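Local coordinates for protein peptide-43 (Lutzomyia longipalpis, PDB 7JQD) that probably binds the PAC1 receptor as an antagonist, being a shortened, disulfide-bonded derivative of the sand fly vasodilator maxadilan, at residues 12-17 with 29-34. Residues are numbered along the deposited sequence; the frame is centred on the assembly and turned at random.
Sequences DDCARQ and KQKKKE
D13 OD2 takes bonds from both helices: K31 NZ reaches it from helix 21-37 at 3.2 Å as a salt bridge, and Q17 NE2, one turn further along helix 3-17, adds a weak hydrogen bond at 2.9 Å. K31 NZ comes from above the carboxylate plane, 42° out of it, and lies 3.4 Å from D13 CB. D13 CG stands anti to the backbone N (chi1 -171°), which lays the carboxylate along its own helix toward R16 and Q17 and leaves OD2 where K31 NZ can reach it; OD1 is paired with R16 NH2 in a bond modelled doubtfully short. In this salt-bridge network the two cations near D13 would probably favour its charged form. The K31 side chain kinks twice, at CB-CG and again at CD-CE, and comes in across that of D13; nearer its backbone, K31 CG lies 3.8 Å from C14 SG. With an alanine in place of this lysine, D13 would probably lose its cation from the facing helix, and C14 SG the CG beside it. Within helix 21-37, Q30, whose amide turns away from the contact, donates through NE2 almost straight to E34 OE2 (2.8 Å), and Q30 OE1 accepts from K33 NZ. C14 is disulfide-bonded to C27 and packs on F24 and M28, so a covalent link and an interhelical salt bridge lie side by side in a disulfide-stapled antiparallel helical hairpin.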
loop_
_atom_site.group_PDB
_atom_site.type_symbol
_atom_site.label_atom_id
_atom_site.label_comp_id
_atom_site.label_asym_id
_atom_site.label_seq_id
_atom_site.Cartn_x
_atom_site.Cartn_y
_atom_site.Cartn_z
ATOM N N ASP B 12 1.994 -6.238 -8.386
ATOM C CA ASP B 12 1.423 -6.476 -9.708
ATOM C C ASP B 12 2.201 -7.551 -10.462
ATOM O O ASP B 12 1.610 -8.353 -11.201
ATOM C CB ASP B 12 1.373 -5.170 -10.502
ATOM C CG ASP B 12 0.318 -4.183 -9.958
ATOM O OD1 ASP B 12 -0.678 -4.655 -9.361
ATOM O OD2 ASP B 12 0.478 -2.937 -10.113
ATOM N N ASP B 13 3.518 -7.604 -10.270
ATOM C CA ASP B 13 4.295 -8.644 -10.917
ATOM C C ASP B 13 3.926 -10.009 -10.364
ATOM O O ASP B 13 3.677 -10.948 -11.122
ATOM C CB ASP B 13 5.781 -8.370 -10.743
ATOM C CG ASP B 13 6.640 -9.296 -11.586
ATOM O OD1 ASP B 13 6.592 -9.157 -12.834
ATOM O OD2 ASP B 13 7.366 -10.147 -11.005
ATOM N N CYS B 14 3.857 -10.129 -9.036
ATOM C CA CYS B 14 3.560 -11.423 -8.431
ATOM C C CYS B 14 2.130 -11.858 -8.705
ATOM O O CYS B 14 1.891 -13.021 -9.051
ATOM C CB CYS B 14 3.832 -11.372 -6.932
ATOM S SG CYS B 14 5.572 -11.169 -6.525
ATOM N N ALA B 15 1.167 -10.947 -8.548
ATOM C CA ALA B 15 -0.235 -11.237 -8.836
ATOM C C ALA B 15 -0.445 -11.741 -10.250
ATOM O O ALA B 15 -1.471 -12.378 -10.522
ATOM C CB ALA B 15 -1.099 -9.993 -8.608
ATOM N N ARG B 16 0.500 -11.466 -11.149
ATOM C CA ARG B 16 0.398 -11.939 -12.520
ATOM C C ARG B 16 1.060 -13.304 -12.704
ATOM O O ARG B 16 0.568 -14.136 -13.471
ATOM C CB ARG B 16 1.013 -10.914 -13.465
ATOM C CG ARG B 16 1.479 -11.522 -14.757
ATOM C CD ARG B 16 2.307 -10.539 -15.545
ATOM N NE ARG B 16 3.590 -10.342 -14.902
ATOM C CZ ARG B 16 4.551 -11.263 -14.863
ATOM N NH1 ARG B 16 4.382 -12.459 -15.427
ATOM N NH2 ARG B 16 5.696 -11.004 -14.248
ATOM N N GLN B 17 2.184 -13.554 -12.033
ATOM C CA GLN B 17 2.778 -14.885 -12.061
ATOM C C GLN B 17 1.896 -15.893 -11.345
ATOM O O GLN B 17 1.575 -16.954 -11.895
ATOM C CB GLN B 17 4.155 -14.869 -11.416
ATOM C CG GLN B 17 5.080 -13.852 -11.981
ATOM C CD GLN B 17 6.464 -14.066 -11.456
ATOM O OE1 GLN B 17 6.801 -15.170 -11.014
ATOM N NE2 GLN B 17 7.271 -13.009 -11.449
ATOM N N LYS B 29 7.704 -12.778 -1.089
ATOM C CA LYS B 29 8.883 -12.928 -0.236
ATOM C C LYS B 29 10.150 -12.611 -1.007
ATOM O O LYS B 29 11.032 -11.904 -0.506
ATOM C CB LYS B 29 8.972 -14.340 0.338
ATOM C CG LYS B 29 8.119 -14.544 1.554
ATOM C CD LYS B 29 8.098 -16.002 1.963
ATOM C CE LYS B 29 7.231 -16.192 3.197
ATOM N NZ LYS B 29 6.808 -17.607 3.391
ATOM N N GLN B 30 10.250 -13.111 -2.239
ATOM C CA GLN B 30 11.417 -12.816 -3.059
ATOM C C GLN B 30 11.531 -11.322 -3.351
ATOM O O GLN B 30 12.633 -10.767 -3.313
ATOM C CB GLN B 30 11.365 -13.627 -4.355
ATOM C CG GLN B 30 12.471 -13.303 -5.335
ATOM C CD GLN B 30 13.888 -13.428 -4.753
ATOM O OE1 GLN B 30 14.144 -14.226 -3.845
ATOM N NE2 GLN B 30 14.814 -12.642 -5.293
ATOM N N LYS B 31 10.402 -10.648 -3.613
ATOM C CA LYS B 31 10.439 -9.219 -3.914
ATOM C C LYS B 31 10.892 -8.393 -2.713
ATOM O O LYS B 31 11.503 -7.327 -2.885
ATOM C CB LYS B 31 9.068 -8.737 -4.392
ATOM C CG LYS B 31 8.700 -9.129 -5.832
ATOM C CD LYS B 31 9.880 -9.073 -6.761
ATOM C CE LYS B 31 9.454 -9.417 -8.165
ATOM N NZ LYS B 31 8.507 -8.380 -8.634
ATOM N N LYS B 32 10.599 -8.859 -1.499
ATOM C CA LYS B 32 11.116 -8.194 -0.310
ATOM C C LYS B 32 12.629 -8.364 -0.184
ATOM O O LYS B 32 13.336 -7.414 0.198
ATOM C CB LYS B 32 10.393 -8.738 0.916
ATOM C CG LYS B 32 10.733 -8.044 2.202
ATOM C CD LYS B 32 9.593 -8.201 3.173
ATOM C CE LYS B 32 10.011 -8.095 4.613
ATOM N NZ LYS B 32 8.829 -8.466 5.435
ATOM N N LYS B 33 13.165 -9.559 -0.496
ATOM C CA LYS B 33 14.605 -9.733 -0.383
ATOM C C LYS B 33 15.334 -8.895 -1.423
ATOM O O LYS B 33 16.370 -8.299 -1.124
ATOM C CB LYS B 33 15.021 -11.197 -0.489
ATOM C CG LYS B 33 14.168 -12.196 0.287
ATOM C CD LYS B 33 14.636 -13.625 -0.027
ATOM C CE LYS B 33 13.485 -14.635 0.025
ATOM N NZ LYS B 33 13.519 -15.590 -1.148
ATOM N N GLU B 34 14.781 -8.807 -2.635
ATOM C CA GLU B 34 15.378 -7.913 -3.633
ATOM C C GLU B 34 15.398 -6.483 -3.124
ATOM O O GLU B 34 16.414 -5.788 -3.254
ATOM C CB GLU B 34 14.609 -7.995 -4.958
ATOM C CG GLU B 34 14.178 -9.404 -5.328
ATOM C CD GLU B 34 14.067 -9.624 -6.810
ATOM O OE1 GLU B 34 13.493 -8.743 -7.479
ATOM O OE2 GLU B 34 14.528 -10.685 -7.281
#